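Local coordinates for protein putative eukaryotic translation initiation factor eIF-4E (Leishmania major, PDB 5WB5) that probably binds the methylated cap of messenger RNA, including the trypanosomatid cap 4, and so takes part in starting translation, at residues M44-I49 and V84-E89; M50-V55 and F59-Y64; Y77-E82 and A144-Y149; K136-V141 and N176-W181. One frame throughout, in Å; residues are numbered along the deposited sequence.

Interaction 1 of 4, residues M44-I49 and V84-E89; sequences MSLVPI and VKPMWE
The backbones of 44-49 and 84-89 come nearest at Leu46 and Pro86, with 8.8 Å between their CA atoms, and no hydrogen bond joins them. Side chains close the gap. Leu46 directs its CB toward the loop, and its CD1 does the touching. This methyl lies 3.7 Å from Pro86 CG, the outer corner of the proline ring. It also meets Met87 SD at 4.0 Å, the two side chains reaching for each other tip to tip. Leu46 CG stands beside the backbone N (chi1 -62°), and chi2 of 168° then brings CD1 to Pro86 and Met87. Pro86 is the centre of an inverse gamma turn. His78, from the concave face of the curved eIF4E sheet, packs against both Leu46 and Pro86. In eIF4E relatives the Trp-Glu pair of this loop belongs to the cap pocket, so Trp88 and Glu89 probably lie there. Lys85 forms a salt bridge with Glu43, just before 44-49, and Met87 also packs on Trp42.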
loop_
_atom_site.group_PDB
_atom_site.type_symbol
_atom_site.label_atom_id
_atom_site.label_comp_id
_atom_site.label_asym_id
_atom_site.label_seq_id
_atom_site.Cartn_x
_atom_site.Cartn_y
_atom_site.Cartn_z
ATOM N N MET A 44 -6.246 4.412 17.646
ATOM C CA MET A 44 -5.202 5.427 17.559
ATOM C C MET A 44 -3.820 4.836 17.326
ATOM O O MET A 44 -2.862 5.599 17.152
ATOM C CB MET A 44 -5.182 6.272 18.832
ATOM N N SER A 45 -3.686 3.508 17.330
ATOM C CA SER A 45 -2.402 2.899 17.008
ATOM C C SER A 45 -1.988 3.191 15.576
ATOM O O SER A 45 -0.810 3.036 15.237
ATOM C CB SER A 45 -2.459 1.386 17.236
ATOM O OG SER A 45 -2.700 1.083 18.598
ATOM N N LEU A 46 -2.927 3.609 14.731
ATOM C CA LEU A 46 -2.618 3.912 13.344
ATOM C C LEU A 46 -2.140 5.353 13.201
ATOM O O LEU A 46 -2.696 6.270 13.811
ATOM C CB LEU A 46 -3.838 3.678 12.452
ATOM C CG LEU A 46 -4.356 2.242 12.411
ATOM C CD1 LEU A 46 -5.711 2.208 11.732
ATOM C CD2 LEU A 46 -3.373 1.320 11.699
ATOM N N VAL A 47 -1.112 5.546 12.380
ATOM C CA VAL A 47 -0.494 6.849 12.177
ATOM C C VAL A 47 -0.541 7.175 10.685
ATOM O O VAL A 47 0.212 6.630 9.889
ATOM C CB VAL A 47 0.965 6.857 12.686
ATOM C CG1 VAL A 47 1.591 8.236 12.496
ATOM C CG2 VAL A 47 1.018 6.428 14.146
ATOM N N PRO A 48 -1.433 8.089 10.272
ATOM C CA PRO A 48 -1.435 8.513 8.862
ATOM C C PRO A 48 -0.204 9.350 8.553
ATOM O O PRO A 48 0.146 10.265 9.302
ATOM C CB PRO A 48 -2.727 9.332 8.739
ATOM C CG PRO A 48 -2.992 9.820 10.113
ATOM C CD PRO A 48 -2.496 8.748 11.045
ATOM N N ILE A 49 0.451 9.033 7.435
ATOM C CA ILE A 49 1.737 9.642 7.106
ATOM C C ILE A 49 1.577 10.709 6.032
ATOM O O ILE A 49 1.981 11.860 6.225
ATOM C CB ILE A 49 2.750 8.571 6.665
ATOM C CG1 ILE A 49 3.038 7.622 7.829
ATOM C CG2 ILE A 49 4.042 9.229 6.166
ATOM C CD1 ILE A 49 3.978 6.486 7.492
ATOM N N VAL A 84 -11.083 6.785 3.898
ATOM C CA VAL A 84 -11.367 5.378 4.154
ATOM C C VAL A 84 -10.303 4.868 5.116
ATOM O O VAL A 84 -9.125 4.780 4.752
ATOM C CB VAL A 84 -11.380 4.539 2.867
ATOM C CG1 VAL A 84 -11.597 3.066 3.184
ATOM C CG2 VAL A 84 -12.456 5.046 1.920
ATOM N N LYS A 85 -10.710 4.535 6.338
ATOM C CA LYS A 85 -9.767 4.019 7.314
ATOM C C LYS A 85 -9.473 2.543 7.037
ATOM O O LYS A 85 -10.332 1.816 6.533
ATOM C CB LYS A 85 -10.320 4.176 8.726
ATOM C CG LYS A 85 -10.638 5.613 9.120
ATOM C CD LYS A 85 -11.200 5.691 10.536
ATOM C CE LYS A 85 -11.554 7.120 10.925
ATOM N NZ LYS A 85 -12.154 7.200 12.287
ATOM N N PRO A 86 -8.252 2.079 7.362
ATOM C CA PRO A 86 -7.879 0.663 7.145
ATOM C C PRO A 86 -8.437 -0.276 8.213
ATOM O O PRO A 86 -7.702 -1.068 8.810
ATOM C CB PRO A 86 -6.353 0.718 7.168
ATOM C CG PRO A 86 -6.039 1.814 8.097
ATOM C CD PRO A 86 -7.125 2.851 7.905
ATOM N N MET A 87 -9.744 -0.200 8.448
ATOM C CA MET A 87 -10.393 -0.977 9.493
ATOM C C MET A 87 -11.757 -1.449 9.011
ATOM O O MET A 87 -12.399 -0.802 8.179
ATOM C CB MET A 87 -10.548 -0.156 10.777
ATOM C CG MET A 87 -9.229 0.213 11.438
ATOM S SD MET A 87 -9.439 1.326 12.842
ATOM C CE MET A 87 -9.887 2.845 12.006
ATOM N N TRP A 88 -12.193 -2.593 9.547
ATOM C CA TRP A 88 -13.496 -3.138 9.180
ATOM C C TRP A 88 -14.621 -2.186 9.563
ATOM O O TRP A 88 -15.617 -2.066 8.839
ATOM C CB TRP A 88 -13.704 -4.499 9.845
ATOM C CG TRP A 88 -15.150 -4.860 10.015
ATOM C CD1 TRP A 88 -16.013 -5.272 9.041
ATOM C CD2 TRP A 88 -15.903 -4.842 11.235
ATOM N NE1 TRP A 88 -17.255 -5.512 9.578
ATOM C CE2 TRP A 88 -17.214 -5.255 10.923
ATOM C CE3 TRP A 88 -15.597 -4.517 12.560
ATOM C CZ2 TRP A 88 -18.216 -5.350 11.886
ATOM C CZ3 TRP A 88 -16.593 -4.612 13.516
ATOM C CH2 TRP A 88 -17.886 -5.025 13.174
ATOM N N GLU A 89 -14.478 -1.494 10.698
ATOM C CA GLU A 89 -15.510 -0.561 11.137
ATOM C C GLU A 89 -15.775 0.523 10.101
ATOM O O GLU A 89 -16.816 1.185 10.166
ATOM C CB GLU A 89 -15.116 0.080 12.471
ATOM C CG GLU A 89 -15.081 -0.886 13.652
ATOM C CD GLU A 89 -13.792 -1.683 13.733
ATOM O OE1 GLU A 89 -12.933 -1.526 12.840
ATOM O OE2 GLU A 89 -13.635 -2.468 14.692
#

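Interaction 2 of 4, residues M50-V55 and F59-Y64; sequences MTVHSV and FVMLRY
The Phe59 ring meets Val55 along its edge. Val55 CG1 lies in the plane of the ring, 3.3 Å from Phe59 CE2, and Val55 O sits near the same plane beside Phe59 CD2. The two side chains run side by side and point the same way. The backbone link across the contact is Phe59 N to Val55 O, at 3.0 Å with an N-H...O angle of 155°. It is an ordinary i to i+4 helix bond, so this part of the contact is local. The rest joins strand to helix through Met61. Met50 is extended, with CG anti to the backbone N (chi1 179°), and this carries its SD over to Met61 CB at 3.9 Å. Met61 bends at its last torsion, and its SD meets Val52 CG1 at 3.9 Å. The Val52 and Met61 side chains cross at about a right angle. Arg63 and Tyr64 both hydrogen-bond to the chain of another protein, which also packs on Met50 and Phe59. Ser54 is the N-cap of the helix, with its OG bonded to Glu57 N. Strand 47-54, outermost in this chain's sheet, turns directly into helix 55-64, a beta-alpha unit in which the helix folds back over the convex face of the eIF4E sheet.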
loop_
_atom_site.group_PDB
_atom_site.type_symbol
_atom_site.label_atom_id
_atom_site.label_comp_id
_atom_site.label_asym_id
_atom_site.label_seq_id
_atom_site.Cartn_x
_atom_site.Cartn_y
_atom_site.Cartn_z
ATOM N N MET A 50 1.002 10.337 4.890
ATOM C CA MET A 50 0.983 11.233 3.744
ATOM C C MET A 50 -0.160 10.861 2.813
ATOM O O MET A 50 -0.486 9.682 2.642
ATOM C CB MET A 50 2.318 11.176 2.995
ATOM C CG MET A 50 2.394 12.052 1.763
ATOM S SD MET A 50 3.988 11.874 0.939
ATOM C CE MET A 50 3.694 12.831 -0.549
ATOM N N THR A 51 -0.754 11.882 2.203
ATOM C CA THR A 51 -1.781 11.706 1.189
ATOM C C THR A 51 -1.226 12.106 -0.171
ATOM O O THR A 51 -0.540 13.126 -0.301
ATOM C CB THR A 51 -3.027 12.535 1.510
ATOM O OG1 THR A 51 -3.548 12.142 2.784
ATOM C CG2 THR A 51 -4.108 12.333 0.447
ATOM N N VAL A 52 -1.528 11.294 -1.181
ATOM C CA VAL A 52 -1.046 11.491 -2.539
ATOM C C VAL A 52 -2.244 11.684 -3.456
ATOM O O VAL A 52 -3.241 10.957 -3.358
ATOM C CB VAL A 52 -0.181 10.304 -3.015
ATOM C CG1 VAL A 52 1.042 10.151 -2.125
ATOM C CG2 VAL A 52 -0.992 9.019 -3.035
ATOM N N HIS A 53 -2.134 12.672 -4.350
ATOM C CA HIS A 53 -3.157 12.959 -5.343
ATOM C C HIS A 53 -2.652 12.858 -6.776
ATOM O O HIS A 53 -3.462 12.964 -7.703
ATOM C CB HIS A 53 -3.732 14.368 -5.128
ATOM C CG HIS A 53 -4.032 14.691 -3.697
ATOM N ND1 HIS A 53 -3.050 15.006 -2.785
ATOM C CD2 HIS A 53 -5.205 14.748 -3.023
ATOM C CE1 HIS A 53 -3.603 15.244 -1.608
ATOM N NE2 HIS A 53 -4.910 15.094 -1.725
ATOM N N SER A 54 -1.350 12.666 -6.985
ATOM C CA SER A 54 -0.777 12.607 -8.323
ATOM C C SER A 54 0.315 11.548 -8.369
ATOM O O SER A 54 0.830 11.107 -7.338
ATOM C CB SER A 54 -0.202 13.966 -8.739
ATOM O OG SER A 54 0.870 14.341 -7.886
ATOM N N VAL A 55 0.670 11.149 -9.594
ATOM C CA VAL A 55 1.732 10.162 -9.786
ATOM C C VAL A 55 3.038 10.668 -9.186
ATOM O O VAL A 55 3.806 9.903 -8.584
ATOM C CB VAL A 55 1.890 9.838 -11.285
ATOM C CG1 VAL A 55 2.942 8.758 -11.492
ATOM C CG2 VAL A 55 0.560 9.401 -11.892
ATOM N N PHE A 59 5.305 8.920 -6.236
ATOM C CA PHE A 59 6.704 8.510 -6.315
ATOM C C PHE A 59 7.566 9.217 -5.275
ATOM O O PHE A 59 8.566 8.649 -4.822
ATOM C CB PHE A 59 7.238 8.738 -7.725
ATOM C CG PHE A 59 6.850 7.651 -8.684
ATOM C CD1 PHE A 59 7.485 6.419 -8.646
ATOM C CD2 PHE A 59 5.835 7.847 -9.602
ATOM C CE1 PHE A 59 7.124 5.412 -9.515
ATOM C CE2 PHE A 59 5.470 6.843 -10.472
ATOM C CZ PHE A 59 6.117 5.622 -10.429
ATOM N N VAL A 60 7.194 10.427 -4.857
ATOM C CA VAL A 60 7.905 11.066 -3.750
ATOM C C VAL A 60 7.675 10.285 -2.460
ATOM O O VAL A 60 8.617 9.984 -1.708
ATOM C CB VAL A 60 7.468 12.535 -3.610
ATOM C CG1 VAL A 60 8.092 13.167 -2.383
ATOM C CG2 VAL A 60 7.863 13.324 -4.847
ATOM N N MET A 61 6.412 9.956 -2.183
ATOM C CA MET A 61 6.089 9.072 -1.070
ATOM C C MET A 61 6.971 7.832 -1.101
ATOM O O MET A 61 7.625 7.491 -0.109
ATOM C CB MET A 61 4.609 8.687 -1.136
ATOM C CG MET A 61 4.128 7.781 -0.015
ATOM S SD MET A 61 2.532 7.028 -0.397
ATOM C CE MET A 61 3.035 5.769 -1.567
ATOM N N LEU A 62 7.006 7.148 -2.247
ATOM C CA LEU A 62 7.851 5.964 -2.375
ATOM C C LEU A 62 9.298 6.284 -2.038
ATOM O O LEU A 62 9.973 5.505 -1.354
ATOM C CB LEU A 62 7.757 5.394 -3.788
ATOM C CG LEU A 62 6.540 4.535 -4.117
ATOM C CD1 LEU A 62 6.567 4.158 -5.587
ATOM C CD2 LEU A 62 6.496 3.285 -3.247
ATOM N N ARG A 63 9.797 7.423 -2.522
ATOM C CA ARG A 63 11.167 7.822 -2.225
ATOM C C ARG A 63 11.414 7.823 -0.725
ATOM O O ARG A 63 12.423 7.291 -0.249
ATOM C CB ARG A 63 11.446 9.207 -2.808
ATOM C CG ARG A 63 12.878 9.698 -2.620
ATOM C CD ARG A 63 12.969 11.198 -2.870
ATOM N NE ARG A 63 12.490 11.543 -4.204
ATOM C CZ ARG A 63 11.963 12.717 -4.541
ATOM N NH1 ARG A 63 11.831 13.682 -3.641
ATOM N NH2 ARG A 63 11.557 12.922 -5.789
ATOM N N TYR A 64 10.499 8.414 0.039
ATOM C CA TYR A 64 10.723 8.563 1.473
ATOM C C TYR A 64 10.118 7.437 2.308
ATOM O O TYR A 64 10.181 7.501 3.540
ATOM C CB TYR A 64 10.192 9.919 1.948
ATOM C CG TYR A 64 11.058 11.069 1.482
ATOM C CD1 TYR A 64 12.335 11.254 2.000
ATOM C CD2 TYR A 64 10.608 11.962 0.516
ATOM C CE1 TYR A 64 13.133 12.297 1.575
ATOM C CE2 TYR A 64 11.398 13.008 0.087
ATOM C CZ TYR A 64 12.661 13.169 0.618
ATOM O OH TYR A 64 13.449 14.210 0.188
#

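Interaction 3 of 4, residues Y77-E82 and A144-Y149; sequences YHFFQE and ATVGEY
Phe79 leaves strand 75-81 with its CB directed toward Thr145 and Val146. CG is anti to the backbone N (chi1 -171°), and the ring reaches out to the helix. CD2 comes first, at 4.1 Å from Thr145 CG2. CE2 touches two methyls, Thr145 CG2 at 4.0 Å and Val146 CG1 at 3.6 Å. At the tip, CZ is also 3.6 Å from Val146 CG1. Both methyls lie at the ring's edge, near its plane. Trp27 of the adjoining strand meets the same ring with its plane nearly parallel, at about 5°. This is the convex side of the eIF4E sheet, where helix 133-147 packs. Phe80, next in the strand, packs on Pro86 on the concave side. The Thr145 hydroxyl turns back to Val141 O within the helix, and its methyl is left to pack on Phe79. Beyond Val146 the helix ends in a Schellman motif at Glu148, which has positive phi. The Glu148 carboxylate forms salt bridges with Arg25 and with a basic side chain of another protein's chain.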
loop_
_atom_site.group_PDB
_atom_site.type_symbol
_atom_site.label_atom_id
_atom_site.label_comp_id
_atom_site.label_asym_id
_atom_site.label_seq_id
_atom_site.Cartn_x
_atom_site.Cartn_y
_atom_site.Cartn_z
ATOM N N TYR A 77 2.356 -1.317 6.750
ATOM C CA TYR A 77 1.966 -0.241 5.847
ATOM C C TYR A 77 0.511 -0.440 5.445
ATOM O O TYR A 77 0.117 -1.542 5.051
ATOM C CB TYR A 77 2.830 -0.227 4.579
ATOM C CG TYR A 77 4.216 0.371 4.702
ATOM C CD1 TYR A 77 4.427 1.583 5.352
ATOM C CD2 TYR A 77 5.316 -0.272 4.147
ATOM C CE1 TYR A 77 5.696 2.127 5.454
ATOM C CE2 TYR A 77 6.588 0.264 4.244
ATOM C CZ TYR A 77 6.772 1.463 4.896
ATOM O OH TYR A 77 8.037 1.998 4.993
ATOM N N HIS A 78 -0.276 0.624 5.536
ATOM C CA HIS A 78 -1.631 0.650 5.006
ATOM C C HIS A 78 -1.690 1.723 3.933
ATOM O O HIS A 78 -1.042 2.763 4.059
ATOM C CB HIS A 78 -2.671 0.947 6.096
ATOM C CG HIS A 78 -2.482 0.154 7.353
ATOM N ND1 HIS A 78 -3.275 -0.924 7.678
ATOM C CD2 HIS A 78 -1.596 0.289 8.368
ATOM C CE1 HIS A 78 -2.883 -1.423 8.837
ATOM N NE2 HIS A 78 -1.866 -0.705 9.277
ATOM N N PHE A 79 -2.465 1.479 2.883
ATOM C CA PHE A 79 -2.569 2.414 1.763
ATOM C C PHE A 79 -4.011 2.348 1.281
ATOM O O PHE A 79 -4.392 1.395 0.598
ATOM C CB PHE A 79 -1.581 2.050 0.660
ATOM C CG PHE A 79 -1.474 3.076 -0.430
ATOM C CD1 PHE A 79 -0.771 4.249 -0.227
ATOM C CD2 PHE A 79 -2.060 2.854 -1.666
ATOM C CE1 PHE A 79 -0.665 5.192 -1.232
ATOM C CE2 PHE A 79 -1.957 3.790 -2.673
ATOM C CZ PHE A 79 -1.257 4.960 -2.457
ATOM N N PHE A 80 -4.815 3.345 1.654
ATOM C CA PHE A 80 -6.258 3.279 1.448
ATOM C C PHE A 80 -6.769 4.558 0.810
ATOM O O PHE A 80 -6.188 5.631 0.986
ATOM C CB PHE A 80 -7.004 3.040 2.769
ATOM C CG PHE A 80 -7.068 1.598 3.170
ATOM C CD1 PHE A 80 -5.921 0.918 3.542
ATOM C CD2 PHE A 80 -8.276 0.917 3.167
ATOM C CE1 PHE A 80 -5.975 -0.415 3.905
ATOM C CE2 PHE A 80 -8.338 -0.413 3.529
ATOM C CZ PHE A 80 -7.184 -1.081 3.901
ATOM N N GLN A 81 -7.872 4.438 0.070
ATOM C CA GLN A 81 -8.483 5.620 -0.525
ATOM C C GLN A 81 -8.718 6.679 0.544
ATOM O O GLN A 81 -8.997 6.369 1.706
ATOM C CB GLN A 81 -9.805 5.262 -1.211
ATOM C CG GLN A 81 -10.598 6.477 -1.676
ATOM C CD GLN A 81 -11.752 6.116 -2.588
ATOM O OE1 GLN A 81 -11.913 4.959 -2.977
ATOM N NE2 GLN A 81 -12.560 7.110 -2.942
ATOM N N GLU A 82 -8.593 7.942 0.147
ATOM C CA GLU A 82 -8.789 9.032 1.092
ATOM C C GLU A 82 -10.208 8.995 1.646
ATOM O O GLU A 82 -11.171 8.730 0.921
ATOM C CB GLU A 82 -8.519 10.379 0.423
ATOM C CG GLU A 82 -8.407 11.532 1.407
ATOM C CD GLU A 82 -7.985 12.827 0.744
ATOM O OE1 GLU A 82 -8.209 12.971 -0.476
ATOM O OE2 GLU A 82 -7.424 13.698 1.442
ATOM N N ALA A 144 -0.092 -0.480 -9.219
ATOM C CA ALA A 144 -1.364 -0.959 -9.747
ATOM C C ALA A 144 -2.536 -0.323 -9.012
ATOM O O ALA A 144 -3.580 -0.041 -9.615
ATOM C CB ALA A 144 -1.431 -2.481 -9.648
ATOM N N THR A 145 -2.385 -0.090 -7.711
ATOM C CA THR A 145 -3.446 0.561 -6.954
ATOM C C THR A 145 -3.675 1.977 -7.466
ATOM O O THR A 145 -4.787 2.335 -7.875
ATOM C CB THR A 145 -3.100 0.572 -5.463
ATOM O OG1 THR A 145 -2.824 -0.764 -5.026
ATOM C CG2 THR A 145 -4.255 1.141 -4.640
ATOM N N VAL A 146 -2.620 2.795 -7.471
ATOM C CA VAL A 146 -2.790 4.198 -7.847
ATOM C C VAL A 146 -3.168 4.318 -9.319
ATOM O O VAL A 146 -3.963 5.185 -9.699
ATOM C CB VAL A 146 -1.527 5.018 -7.520
ATOM C CG1 VAL A 146 -1.311 5.073 -6.020
ATOM C CG2 VAL A 146 -0.304 4.458 -8.234
ATOM N N GLY A 147 -2.615 3.451 -10.170
ATOM C CA GLY A 147 -2.907 3.461 -11.585
ATOM C C GLY A 147 -4.241 2.873 -11.969
ATOM O O GLY A 147 -4.611 2.919 -13.143
ATOM N N GLU A 148 -4.973 2.302 -11.013
ATOM C CA GLU A 148 -6.332 1.809 -11.218
ATOM C C GLU A 148 -6.397 0.614 -12.160
ATOM O O GLU A 148 -7.454 0.342 -12.736
ATOM C CB GLU A 148 -7.256 2.920 -11.735
ATOM C CG GLU A 148 -7.444 4.071 -10.765
ATOM C CD GLU A 148 -8.208 3.669 -9.523
ATOM O OE1 GLU A 148 -8.861 2.602 -9.542
ATOM O OE2 GLU A 148 -8.150 4.420 -8.527
ATOM N N TYR A 149 -5.292 -0.111 -12.344
ATOM C CA TYR A 149 -5.323 -1.369 -13.079
ATOM C C TYR A 149 -5.218 -2.574 -12.155
ATOM O O TYR A 149 -4.788 -3.650 -12.587
ATOM C CB TYR A 149 -4.230 -1.410 -14.153
ATOM C CG TYR A 149 -2.814 -1.142 -13.695
ATOM C CD1 TYR A 149 -2.345 0.158 -13.565
ATOM C CD2 TYR A 149 -1.928 -2.185 -13.445
ATOM C CE1 TYR A 149 -1.048 0.417 -13.172
ATOM C CE2 TYR A 149 -0.621 -1.935 -13.051
ATOM C CZ TYR A 149 -0.185 -0.629 -12.920
ATOM O OH TYR A 149 1.107 -0.356 -12.524
#

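Interaction 4 of 4, residues K136-V141 and N176-W181; sequences KAWENV and NRLAVW
Val141 N donates to Ala137 O at 2.9 Å, an i to i+4 bond that holds Val141 in the helix turn facing Leu178. No polar bond crosses to the strand. Leu178 makes the contact with its two methyls, one for each helix residue. CD1 sits at the edge of the Trp138 indole, near its plane, 3.9 Å from CZ3 and 4.1 Å from CE3. CD2 lies 3.9 Å from Val141 CG2. The Val141 and Leu178 side chains slide past each other in opposite directions. Backbones stay well apart, with 8.1 Å between the CA atoms of Trp138 and Leu178. This is helix-on-sheet packing on the convex face of the eIF4E fold, with helix 133-147 running along strand 175-182. Trp138 has CG anti to its N (chi1 179°), which lets the indole extend over the sheet to Ile167 and Met169 of strand 164-171. Leu198 of helix 188-200 packs against both Val141 and Leu178, so a second helix shares this layer.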
loop_
_atom_site.group_PDB
_atom_site.type_symbol
_atom_site.label_atom_id
_atom_site.label_comp_id
_atom_site.label_asym_id
_atom_site.label_seq_id
_atom_site.Cartn_x
_atom_site.Cartn_y
_atom_site.Cartn_z
ATOM N N LYS A 136 10.004 -5.192 -4.644
ATOM C CA LYS A 136 9.533 -5.016 -6.015
ATOM C C LYS A 136 8.048 -5.330 -6.131
ATOM O O LYS A 136 7.306 -4.610 -6.810
ATOM C CB LYS A 136 10.339 -5.900 -6.968
ATOM C CG LYS A 136 11.789 -5.467 -7.155
ATOM C CD LYS A 136 12.559 -6.481 -7.987
ATOM C CE LYS A 136 14.021 -6.094 -8.131
ATOM N NZ LYS A 136 14.824 -7.183 -8.760
ATOM N N ALA A 137 7.592 -6.400 -5.474
ATOM C CA ALA A 137 6.174 -6.742 -5.513
ATOM C C ALA A 137 5.337 -5.698 -4.788
ATOM O O ALA A 137 4.236 -5.349 -5.235
ATOM C CB ALA A 137 5.955 -8.126 -4.903
ATOM N N TRP A 138 5.842 -5.191 -3.664
ATOM C CA TRP A 138 5.144 -4.130 -2.949
ATOM C C TRP A 138 4.970 -2.904 -3.842
ATOM O O TRP A 138 3.871 -2.343 -3.948
ATOM C CB TRP A 138 5.926 -3.800 -1.673
ATOM C CG TRP A 138 5.362 -2.711 -0.825
ATOM C CD1 TRP A 138 6.048 -1.661 -0.292
ATOM C CD2 TRP A 138 4.002 -2.560 -0.398
ATOM N NE1 TRP A 138 5.203 -0.864 0.438
ATOM C CE2 TRP A 138 3.940 -1.394 0.388
ATOM C CE3 TRP A 138 2.832 -3.295 -0.604
ATOM C CZ2 TRP A 138 2.758 -0.945 0.965
ATOM C CZ3 TRP A 138 1.656 -2.846 -0.029
ATOM C CH2 TRP A 138 1.629 -1.682 0.746
ATOM N N GLU A 139 6.047 -2.497 -4.519
ATOM C CA GLU A 139 5.979 -1.352 -5.423
ATOM C C GLU A 139 5.024 -1.617 -6.584
ATOM O O GLU A 139 4.255 -0.733 -6.977
ATOM C CB GLU A 139 7.379 -1.015 -5.943
ATOM C CG GLU A 139 8.345 -0.520 -4.871
ATOM C CD GLU A 139 9.757 -0.299 -5.398
ATOM O OE1 GLU A 139 10.022 -0.654 -6.566
ATOM O OE2 GLU A 139 10.602 0.229 -4.643
ATOM N N ASN A 140 5.062 -2.826 -7.150
ATOM C CA ASN A 140 4.172 -3.149 -8.259
ATOM C C ASN A 140 2.712 -3.058 -7.838
ATOM O O ASN A 140 1.878 -2.513 -8.573
ATOM C CB ASN A 140 4.489 -4.542 -8.798
ATOM C CG ASN A 140 5.788 -4.586 -9.581
ATOM O OD1 ASN A 140 6.290 -3.561 -10.043
ATOM N ND2 ASN A 140 6.338 -5.782 -9.742
ATOM N N VAL A 141 2.379 -3.580 -6.656
ATOM C CA VAL A 141 0.991 -3.542 -6.206
ATOM C C VAL A 141 0.570 -2.112 -5.891
ATOM O O VAL A 141 -0.571 -1.715 -6.157
ATOM C CB VAL A 141 0.793 -4.471 -4.996
ATOM C CG1 VAL A 141 -0.636 -4.376 -4.472
ATOM C CG2 VAL A 141 1.116 -5.902 -5.386
ATOM N N ASN A 176 5.267 -12.538 5.333
ATOM C CA ASN A 176 4.979 -11.139 5.040
ATOM C C ASN A 176 3.634 -11.122 4.332
ATOM O O ASN A 176 3.514 -11.640 3.219
ATOM C CB ASN A 176 6.074 -10.509 4.177
ATOM C CG ASN A 176 7.403 -10.395 4.911
ATOM O OD1 ASN A 176 7.446 -10.028 6.085
ATOM N ND2 ASN A 176 8.493 -10.719 4.222
ATOM N N ARG A 177 2.617 -10.569 4.983
ATOM C CA ARG A 177 1.253 -10.667 4.481
ATOM C C ARG A 177 0.927 -9.464 3.610
ATOM O O ARG A 177 0.906 -8.327 4.092
ATOM C CB ARG A 177 0.250 -10.777 5.629
ATOM C CG ARG A 177 0.341 -12.081 6.393
ATOM C CD ARG A 177 -0.983 -12.440 7.039
ATOM N NE ARG A 177 -0.936 -13.743 7.697
ATOM C CZ ARG A 177 -1.970 -14.305 8.315
ATOM N NH1 ARG A 177 -3.139 -13.680 8.361
ATOM N NH2 ARG A 177 -1.835 -15.494 8.888
ATOM N N LEU A 178 0.686 -9.717 2.330
ATOM C CA LEU A 178 0.104 -8.722 1.443
ATOM C C LEU A 178 -1.405 -8.916 1.431
ATOM O O LEU A 178 -1.887 -10.047 1.456
ATOM C CB LEU A 178 0.667 -8.861 0.030
ATOM C CG LEU A 178 0.060 -7.942 -1.027
ATOM C CD1 LEU A 178 0.346 -6.492 -0.723
ATOM C CD2 LEU A 178 0.592 -8.310 -2.394
ATOM N N ALA A 179 -2.148 -7.814 1.413
ATOM C CA ALA A 179 -3.600 -7.892 1.471
ATOM C C ALA A 179 -4.197 -6.770 0.638
ATOM O O ALA A 179 -3.728 -5.634 0.695
ATOM C CB ALA A 179 -4.108 -7.803 2.918
ATOM N N VAL A 180 -5.226 -7.101 -0.133
ATOM C CA VAL A 180 -5.994 -6.138 -0.910
ATOM C C VAL A 180 -7.395 -6.109 -0.317
ATOM O O VAL A 180 -8.137 -7.095 -0.411
ATOM C CB VAL A 180 -6.026 -6.503 -2.401
ATOM C CG1 VAL A 180 -6.804 -5.460 -3.199
ATOM C CG2 VAL A 180 -4.615 -6.646 -2.940
ATOM N N TRP A 181 -7.744 -4.994 0.322
ATOM C CA TRP A 181 -9.050 -4.817 0.940
ATOM C C TRP A 181 -10.017 -4.252 -0.092
ATOM O O TRP A 181 -9.812 -3.139 -0.602
ATOM C CB TRP A 181 -8.969 -3.881 2.147
ATOM C CG TRP A 181 -8.253 -4.446 3.333
ATOM C CD1 TRP A 181 -7.194 -5.308 3.324
ATOM C CD2 TRP A 181 -8.552 -4.190 4.711
ATOM N NE1 TRP A 181 -6.811 -5.600 4.612
ATOM C CE2 TRP A 181 -7.629 -4.928 5.482
ATOM C CE3 TRP A 181 -9.507 -3.408 5.367
ATOM C CZ2 TRP A 181 -7.634 -4.906 6.874
ATOM C CZ3 TRP A 181 -9.510 -3.388 6.750
ATOM C CH2 TRP A 181 -8.579 -4.132 7.489
#

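In the fold
Interactions 2, 3 and 4 pack helices on the convex face of the sheet, and interaction 1 joins Leu46, by the start of strand 47-54, to a loop on the concave side. Interactions 1 and 2 share strand 47-54, yet their centres are 18 Å apart. Interactions 2 and 3 meet where Met61 CE lies 3.8 Å from Phe79 CE1. Interactions 3 and 4 use the same helix, 133-147, and Tyr77 CB lies 3.7 Å from Trp138 CZ2. On the concave side, Pro86 CB is 3.5 Å from Phe80 CE1, and Pro86 O is 3.4 Å from Trp181 CH2. The loop of interaction 1, probably part of the cap pocket, thus rests on strands whose other face carries the helices.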